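Local coordinates for MFP2b (Ascaris suum, PDB 2BJR), which probably enhances the polymerisation of the major sperm protein (MSP) that drives the amoeboid motility of nematode sperm, and binds a zinc ion, at residues S59-K64 and R142-G147; F198-P203 and G267-L272. All blocks are in the same frame, centred on the assembly; numbering follows the deposited sequence.

From the N terminus the chain first lays down the antiparallel sheet that holds strand 55-62, then builds a second one of four strands; contact 1 closes when strand 140-145 of the second packs against strand 55-62 of the first. The chain passes the zinc-binding cysteines and enters the second of its two cytosolic motility protein regions. There strand 194-199 opens contact 2, and strand 268-274 later pairs with it inside a single sheet. The two loops follow in series, neither nested nor crossed, and the centres of the two contacts lie about 29 Å apart. Contact 1 thus crosses a strand of one sheet with a strand of another at close range, whereas contact 2 is pairing within one sheet, its strands also touching loops of the N-terminal half.

Contact 1: residues S59-K64 and R142-G147; sequences SFPYNK and RFSHDG
The one polar link between the segments runs from S144 to S59: OG of S144 donates to OG of S59 at 2.6 Å. S59 holds its OG anti to the backbone N (chi1 179°), which sends the hydroxyl across to the other strand. The same S59 OG also hydrogen-bonds E66 OE2, and the other oxygen of that carboxylate, OE1, takes the backbone N-H of G147. E66 therefore holds both segments, one with each oxygen. F60 N lies 3.3 Å from S144 OG, but the angle is too poor for a bond.

Van der Waals packing centres on P61. Its ring sits against S144 and the root of R142: CB is 3.9 Å from S144 CB and CG is 3.9 Å from R142 CB, while CD lies 3.6 Å from the hydroxyl oxygen S144 OG. Here a strand of one antiparallel sheet crosses a strand of another, 59-62 against 142-145, with axes 5.5 Å apart at closest and their directions 123° apart, and the backbones exchange no hydrogen bonds. S59, P61, R142 and S144 are directed toward each other, and the small serines and the compact proline ring fit so short a spacing. F60 points to the far side of its strand, where its ring meets W38; F143 likewise turns from the interface, to W122. Y133 and V149, from the strands beside 140-145, also touch the P61 ring.

R142 gives the contact its CB, while its extended chain carries the guanidinium on to a salt bridge with E151.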
ATOM      1  N   SER A  59      -1.635  -4.457 -15.533  1.00 18.58           N
ATOM      2  CA  SER A  59      -1.211  -5.656 -16.251  1.00 17.93           C
ATOM      3  C   SER A  59      -2.273  -6.727 -16.216  1.00 17.76           C
ATOM      4  O   SER A  59      -2.791  -7.062 -15.142  1.00 16.97           O
ATOM      5  CB  SER A  59       0.077  -6.213 -15.647  1.00 18.38           C
ATOM      6  OG  SER A  59       0.506  -7.390 -16.312  1.00 17.84           O
ATOM      7  N   PHE A  60      -2.615  -7.286 -17.387  1.00 17.16           N
ATOM      8  CA  PHE A  60      -3.611  -8.338 -17.500  1.00 18.12           C
ATOM      9  C   PHE A  60      -3.046  -9.408 -18.463  1.00 17.69           C
ATOM     10  O   PHE A  60      -2.347  -9.048 -19.405  1.00 17.71           O
ATOM     11  CB  PHE A  60      -4.945  -7.819 -18.069  1.00 17.99           C
ATOM     12  CG  PHE A  60      -5.649  -6.836 -17.185  1.00 17.70           C
ATOM     13  CD1 PHE A  60      -5.281  -5.536 -17.195  1.00 19.67           C
ATOM     14  CD2 PHE A  60      -6.592  -7.271 -16.251  1.00 19.96           C
ATOM     15  CE1 PHE A  60      -5.873  -4.629 -16.367  1.00 20.54           C
ATOM     16  CE2 PHE A  60      -7.220  -6.363 -15.432  1.00 15.73           C
ATOM     17  CZ  PHE A  60      -6.848  -5.064 -15.470  1.00 17.03           C
ATOM     18  N   PRO A  61      -3.299 -10.674 -18.188  1.00 19.70           N
ATOM     19  CA  PRO A  61      -2.960 -11.766 -19.093  1.00 20.54           C
ATOM     20  C   PRO A  61      -4.056 -12.040 -20.129  1.00 21.92           C
ATOM     21  O   PRO A  61      -5.203 -12.294 -19.801  1.00 23.11           O
ATOM     22  CB  PRO A  61      -2.809 -12.956 -18.163  1.00 21.11           C
ATOM     23  CG  PRO A  61      -3.603 -12.629 -16.949  1.00 21.19           C
ATOM     24  CD  PRO A  61      -3.866 -11.182 -16.933  1.00 18.84           C
ATOM     25  N   TYR A  62      -3.688 -11.964 -21.384  1.00 23.90           N
ATOM     26  CA  TYR A  62      -4.627 -12.224 -22.482  1.00 24.18           C
ATOM     27  C   TYR A  62      -3.865 -12.635 -23.736  1.00 25.35           C
ATOM     28  O   TYR A  62      -2.864 -12.018 -24.056  1.00 25.24           O
ATOM     29  CB  TYR A  62      -5.393 -10.968 -22.777  1.00 24.65           C
ATOM     30  CG  TYR A  62      -6.361 -11.093 -23.923  1.00 27.47           C
ATOM     31  CD1 TYR A  62      -7.500 -11.887 -23.818  1.00 32.00           C
ATOM     32  CD2 TYR A  62      -6.109 -10.443 -25.138  1.00 32.36           C
ATOM     33  CE1 TYR A  62      -8.404 -12.017 -24.911  1.00 32.15           C
ATOM     34  CE2 TYR A  62      -6.977 -10.565 -26.218  1.00 33.41           C
ATOM     35  CZ  TYR A  62      -8.116 -11.354 -26.099  1.00 33.36           C
ATOM     36  OH  TYR A  62      -8.973 -11.423 -27.176  1.00 35.77           O
ATOM     37  N   ASN A  63      -4.413 -13.582 -24.505  1.00 26.74           N
ATOM     38  CA  ASN A  63      -3.799 -13.978 -25.790  1.00 27.29           C
ATOM     39  C   ASN A  63      -2.335 -14.341 -25.469  1.00 28.47           C
ATOM     40  O   ASN A  63      -1.419 -13.961 -26.239  1.00 27.85           O
ATOM     41  CB  ASN A  63      -3.928 -12.816 -26.803  1.00 26.96           C
ATOM     42  CG  ASN A  63      -3.561 -13.180 -28.269  1.00 25.65           C
ATOM     43  OD1 ASN A  63      -3.432 -14.347 -28.656  1.00 25.44           O
ATOM     44  ND2 ASN A  63      -3.405 -12.131 -29.087  1.00 22.38           N
ATOM     45  N   LYS A  64      -2.129 -15.043 -24.329  1.00 27.54           N
ATOM     46  CA  LYS A  64      -0.803 -15.426 -23.849  1.00 27.75           C
ATOM     47  C   LYS A  64       0.230 -14.255 -23.793  1.00 26.37           C
ATOM     48  O   LYS A  64       1.436 -14.462 -23.852  1.00 26.24           O
ATOM     49  CB  LYS A  64      -0.246 -16.542 -24.738  1.00 29.12           C
ATOM     50  CG  LYS A  64       0.778 -17.379 -24.080  1.00 34.61           C
ATOM     51  CD  LYS A  64       1.078 -18.712 -24.817  1.00 38.97           C
ATOM     52  CE  LYS A  64       1.567 -19.777 -23.803  1.00 41.64           C
ATOM     53  NZ  LYS A  64       0.439 -20.436 -22.993  1.00 39.87           N
ATOM     54  N   ARG A 142      -3.847 -17.550 -14.100  1.00 15.92           N
ATOM     55  CA  ARG A 142      -2.954 -16.888 -14.991  1.00 16.74           C
ATOM     56  C   ARG A 142      -2.440 -15.598 -14.370  1.00 17.00           C
ATOM     57  O   ARG A 142      -3.208 -14.840 -13.779  1.00 18.06           O
ATOM     58  CB  ARG A 142      -3.680 -16.487 -16.248  1.00 16.90           C
ATOM     59  CG  ARG A 142      -3.935 -17.650 -17.143  1.00 18.41           C
ATOM     60  CD  ARG A 142      -4.751 -17.204 -18.335  1.00 23.00           C
ATOM     61  NE  ARG A 142      -4.800 -18.278 -19.323  1.00 28.75           N
ATOM     62  CZ  ARG A 142      -5.692 -19.249 -19.319  1.00 31.25           C
ATOM     63  NH1 ARG A 142      -6.617 -19.303 -18.385  1.00 32.76           N
ATOM     64  NH2 ARG A 142      -5.650 -20.192 -20.257  1.00 33.54           N
ATOM     65  N   PHE A 143      -1.157 -15.355 -14.578  1.00 16.22           N
ATOM     66  CA  PHE A 143      -0.451 -14.204 -14.021  1.00 17.43           C
ATOM     67  C   PHE A 143       0.381 -13.553 -15.092  1.00 18.10           C
ATOM     68  O   PHE A 143       1.139 -14.242 -15.791  1.00 20.16           O
ATOM     69  CB  PHE A 143       0.452 -14.649 -12.863  1.00 16.05           C
ATOM     70  CG  PHE A 143      -0.273 -15.417 -11.793  1.00 16.94           C
ATOM     71  CD1 PHE A 143      -0.442 -16.790 -11.898  1.00 17.63           C
ATOM     72  CD2 PHE A 143      -0.818 -14.768 -10.701  1.00 16.84           C
ATOM     73  CE1 PHE A 143      -1.121 -17.487 -10.926  1.00 19.41           C
ATOM     74  CE2 PHE A 143      -1.517 -15.451  -9.754  1.00 17.95           C
ATOM     75  CZ  PHE A 143      -1.665 -16.792  -9.842  1.00 16.12           C
ATOM     76  N   SER A 144       0.257 -12.243 -15.255  1.00 17.64           N
ATOM     77  CA  SER A 144       0.997 -11.556 -16.302  1.00 17.06           C
ATOM     78  C   SER A 144       2.211 -10.830 -15.694  1.00 17.45           C
ATOM     79  O   SER A 144       2.078 -10.168 -14.674  1.00 15.50           O
ATOM     80  CB  SER A 144       0.092 -10.591 -17.077  1.00 18.78           C
ATOM     81  OG  SER A 144      -0.612  -9.689 -16.244  1.00 18.02           O
ATOM     82  N   HIS A 145       3.370 -10.938 -16.335  1.00 16.69           N
ATOM     83  CA  HIS A 145       4.564 -10.243 -15.843  1.00 18.91           C
ATOM     84  C   HIS A 145       5.669 -10.349 -16.876  1.00 20.21           C
ATOM     85  O   HIS A 145       5.726 -11.360 -17.599  1.00 20.77           O
ATOM     86  CB  HIS A 145       5.055 -10.934 -14.595  1.00 18.51           C
ATOM     87  CG  HIS A 145       5.489 -12.346 -14.826  1.00 18.50           C
ATOM     88  ND1 HIS A 145       6.818 -12.696 -14.867  1.00 18.34           N
ATOM     89  CD2 HIS A 145       4.786 -13.486 -15.065  1.00 22.47           C
ATOM     90  CE1 HIS A 145       6.918 -13.991 -15.111  1.00 19.04           C
ATOM     91  NE2 HIS A 145       5.701 -14.496 -15.239  1.00 21.87           N
ATOM     92  N   ASP A 146       6.549  -9.361 -16.922  1.00 22.61           N
ATOM     93  CA  ASP A 146       7.759  -9.456 -17.758  1.00 24.25           C
ATOM     94  C   ASP A 146       7.418  -9.820 -19.210  1.00 25.50           C
ATOM     95  O   ASP A 146       8.196 -10.524 -19.883  1.00 26.73           O
ATOM     96  CB  ASP A 146       8.712 -10.504 -17.179  1.00 24.57           C
ATOM     97  CG  ASP A 146       9.091 -10.228 -15.688  1.00 29.04           C
ATOM     98  OD1 ASP A 146       9.603  -9.104 -15.437  1.00 31.60           O
ATOM     99  OD2 ASP A 146       8.858 -11.020 -14.708  1.00 28.31           O
ATOM    100  N   GLY A 147       6.275  -9.358 -19.705  1.00 24.59           N
ATOM    101  CA  GLY A 147       5.855  -9.649 -21.073  1.00 23.82           C
ATOM    102  C   GLY A 147       5.384 -11.070 -21.310  1.00 23.82           C
ATOM    103  O   GLY A 147       5.174 -11.464 -22.473  1.00 24.70           O
TER

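Contact 2: residues F198-P203 and G267-L272; sequences FRCGDP and GSIQIL
F198 and I271 each set their first side-chain branch anti to the carbonyl carbon (chi1 -73° for F198 CG, -63° for I271 CG1), and with these torsions the side chains cross at about a right angle, I271 CD1 coming obliquely to within 3.6 Å of F198 CD1. In I269 it is CG2 that lies anti to the carbonyl carbon, and CG1 sits between N and the carbonyl carbon (chi1 61°); CG1 then lies against the F198 carbonyl oxygen, and CG2 meets C200 SG at 4.0 Å. I251 of strand 250-257 touches both F198 and I269.

Behind these side chains the backbones pair as antiparallel strands. F198 and I269 form a hydrogen-bonded pair: I269 N donates to F198 O at 2.9 Å, while the return bond from F198 N to I269 O is longer, 3.3 Å. R199 and S268 are the neighbouring non-hydrogen-bonded pair. One step on, C200 N donates to G267 O at 2.9 Å, and strand 194-199 runs out into a type II turn from R199 to D202, with G201 at positive phi. The D202 carboxylate turns back to R199: OD2 receives R199 N from above the carboxylate plane, and OD1 makes a salt bridge to R199 NH2 at 3.1 Å.

R199 NH2 has a further acidic partner, D22, and NH1 bonds the carbonyl of F20. S268 OG reaches the same loop through F20 N, and a water 2.6 Å from this OG also makes a weak bond to F198 O.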
ATOM      1  N   PHE A 198      -4.702   7.932  -0.701  1.00 16.78           N
ATOM      2  CA  PHE A 198      -5.260   9.234  -0.943  1.00 17.58           C
ATOM      3  C   PHE A 198      -4.635   9.850  -2.160  1.00 18.99           C
ATOM      4  O   PHE A 198      -3.547   9.480  -2.576  1.00 19.35           O
ATOM      5  CB  PHE A 198      -4.962  10.149   0.224  1.00 17.95           C
ATOM      6  CG  PHE A 198      -5.745   9.860   1.440  1.00 18.17           C
ATOM      7  CD1 PHE A 198      -5.231   9.076   2.457  1.00 17.49           C
ATOM      8  CD2 PHE A 198      -7.012  10.434   1.608  1.00 21.82           C
ATOM      9  CE1 PHE A 198      -5.987   8.815   3.634  1.00 20.57           C
ATOM     10  CE2 PHE A 198      -7.764  10.185   2.796  1.00 22.01           C
ATOM     11  CZ  PHE A 198      -7.239   9.371   3.786  1.00 21.31           C
ATOM     12  N   ARG A 199      -5.304  10.847  -2.730  1.00 19.52           N
ATOM     13  CA  ARG A 199      -4.702  11.657  -3.776  1.00 20.03           C
ATOM     14  C   ARG A 199      -4.334  12.997  -3.207  1.00 21.52           C
ATOM     15  O   ARG A 199      -5.062  13.531  -2.399  1.00 20.17           O
ATOM     16  CB  ARG A 199      -5.647  11.860  -4.947  1.00 20.93           C
ATOM     17  CG  ARG A 199      -6.136  10.585  -5.660  1.00 21.99           C
ATOM     18  CD  ARG A 199      -7.185  10.876  -6.784  1.00 25.46           C
ATOM     19  NE  ARG A 199      -8.378  11.471  -6.197  1.00 26.94           N
ATOM     20  CZ  ARG A 199      -9.384  10.796  -5.679  1.00 27.58           C
ATOM     21  NH1 ARG A 199      -9.423   9.474  -5.755  1.00 27.06           N
ATOM     22  NH2 ARG A 199     -10.385  11.454  -5.099  1.00 30.17           N
ATOM     23  N   CYS A 200      -3.242  13.578  -3.685  1.00 21.38           N
ATOM     24  CA  CYS A 200      -2.902  14.932  -3.310  1.00 23.12           C
ATOM     25  C   CYS A 200      -4.027  15.827  -3.743  1.00 23.77           C
ATOM     26  O   CYS A 200      -4.654  15.584  -4.796  1.00 21.20           O
ATOM     27  CB  CYS A 200      -1.651  15.413  -3.993  1.00 24.26           C
ATOM     28  SG  CYS A 200      -0.287  14.531  -3.281  1.00 28.54           S
ATOM     29  N   GLY A 201      -4.332  16.773  -2.865  1.00 24.31           N
ATOM     30  CA  GLY A 201      -5.488  17.654  -3.011  1.00 26.23           C
ATOM     31  C   GLY A 201      -6.807  17.136  -2.480  1.00 26.91           C
ATOM     32  O   GLY A 201      -7.761  17.911  -2.447  1.00 29.56           O
ATOM     33  N   ASP A 202      -6.890  15.870  -2.101  1.00 27.45           N
ATOM     34  CA  ASP A 202      -8.037  15.350  -1.361  1.00 27.47           C
ATOM     35  C   ASP A 202      -8.053  16.078  -0.007  1.00 27.22           C
ATOM     36  O   ASP A 202      -7.017  16.596   0.439  1.00 25.13           O
ATOM     37  CB  ASP A 202      -7.877  13.866  -1.002  1.00 28.66           C
ATOM     38  CG  ASP A 202      -8.239  12.883  -2.128  1.00 30.70           C
ATOM     39  OD1 ASP A 202      -8.824  13.305  -3.170  1.00 25.61           O
ATOM     40  OD2 ASP A 202      -8.013  11.616  -1.960  1.00 27.29           O
ATOM     41  N   PRO A 203      -9.202  16.073   0.675  1.00 26.53           N
ATOM     42  CA  PRO A 203      -9.271  16.593   2.040  1.00 26.00           C
ATOM     43  C   PRO A 203      -8.363  15.821   2.976  1.00 25.61           C
ATOM     44  O   PRO A 203      -8.176  14.615   2.770  1.00 23.75           O
ATOM     45  CB  PRO A 203     -10.747  16.382   2.424  1.00 26.13           C
ATOM     46  CG  PRO A 203     -11.492  16.358   1.128  1.00 27.39           C
ATOM     47  CD  PRO A 203     -10.525  15.607   0.201  1.00 27.95           C
ATOM     48  N   GLY A 267      -0.605  13.355  -7.574  1.00 19.91           N
ATOM     49  CA  GLY A 267      -1.601  12.311  -7.783  1.00 19.64           C
ATOM     50  C   GLY A 267      -1.689  11.374  -6.561  1.00 19.42           C
ATOM     51  O   GLY A 267      -1.664  11.827  -5.419  1.00 18.23           O
ATOM     52  N   SER A 268      -1.766  10.078  -6.833  1.00 17.11           N
ATOM     53  CA  SER A 268      -1.960   9.056  -5.813  1.00 17.07           C
ATOM     54  C   SER A 268      -0.709   8.860  -4.929  1.00 17.14           C
ATOM     55  O   SER A 268       0.388   8.683  -5.442  1.00 14.81           O
ATOM     56  CB  SER A 268      -2.372   7.738  -6.448  1.00 17.83           C
ATOM     57  OG  SER A 268      -3.730   7.765  -6.883  1.00 17.42           O
ATOM     58  N   ILE A 269      -0.906   8.922  -3.609  1.00 17.04           N
ATOM     59  CA  ILE A 269       0.137   8.665  -2.608  1.00 16.79           C
ATOM     60  C   ILE A 269      -0.397   7.729  -1.542  1.00 16.34           C
ATOM     61  O   ILE A 269      -1.578   7.393  -1.530  1.00 15.56           O
ATOM     62  CB  ILE A 269       0.613   9.956  -1.902  1.00 16.38           C
ATOM     63  CG1 ILE A 269      -0.548  10.613  -1.160  1.00 17.16           C
ATOM     64  CG2 ILE A 269       1.269  10.878  -2.912  1.00 18.44           C
ATOM     65  CD1 ILE A 269      -0.061  11.720  -0.201  1.00 18.81           C
ATOM     66  N   GLN A 270       0.499   7.257  -0.670  1.00 15.63           N
ATOM     67  CA  GLN A 270       0.083   6.417   0.457  1.00 14.38           C
ATOM     68  C   GLN A 270       0.508   7.133   1.740  1.00 15.00           C
ATOM     69  O   GLN A 270       1.650   7.577   1.858  1.00 16.53           O
ATOM     70  CB  GLN A 270       0.671   5.039   0.361  1.00 14.80           C
ATOM     71  CG  GLN A 270       0.181   4.284  -0.889  1.00 16.61           C
ATOM     72  CD  GLN A 270       0.812   2.899  -1.013  1.00 18.47           C
ATOM     73  OE1 GLN A 270       1.054   2.261  -0.017  1.00 18.77           O
ATOM     74  NE2 GLN A 270       1.001   2.413  -2.250  1.00 16.93           N
ATOM     75  N   ILE A 271      -0.419   7.246   2.664  1.00 15.04           N
ATOM     76  CA  ILE A 271      -0.143   7.923   3.912  1.00 15.61           C
ATOM     77  C   ILE A 271      -0.023   6.914   5.036  1.00 14.95           C
ATOM     78  O   ILE A 271      -0.906   6.066   5.246  1.00 14.63           O
ATOM     79  CB  ILE A 271      -1.227   8.948   4.224  1.00 15.00           C
ATOM     80  CG1 ILE A 271      -1.263  10.069   3.146  1.00 15.65           C
ATOM     81  CG2 ILE A 271      -0.991   9.545   5.638  1.00 14.64           C
ATOM     82  CD1 ILE A 271      -2.368  11.112   3.293  1.00 17.80           C
ATOM     83  N   LEU A 272       1.065   7.029   5.811  1.00 15.74           N
ATOM     84  CA  LEU A 272       1.293   6.106   6.916  1.00 15.39           C
ATOM     85  C   LEU A 272       0.377   6.494   8.107  1.00 16.27           C
ATOM     86  O   LEU A 272       0.262   7.670   8.429  1.00 16.60           O
ATOM     87  CB  LEU A 272       2.787   6.122   7.345  1.00 15.91           C
ATOM     88  CG  LEU A 272       3.154   5.157   8.451  1.00 15.59           C
ATOM     89  CD1 LEU A 272       2.964   3.759   8.020  1.00 14.18           C
ATOM     90  CD2 LEU A 272       4.580   5.360   8.863  1.00 15.80           C
TER
HETATM   91  O   HOH W   1      -4.823   7.311  -4.530  1.00 20.96           O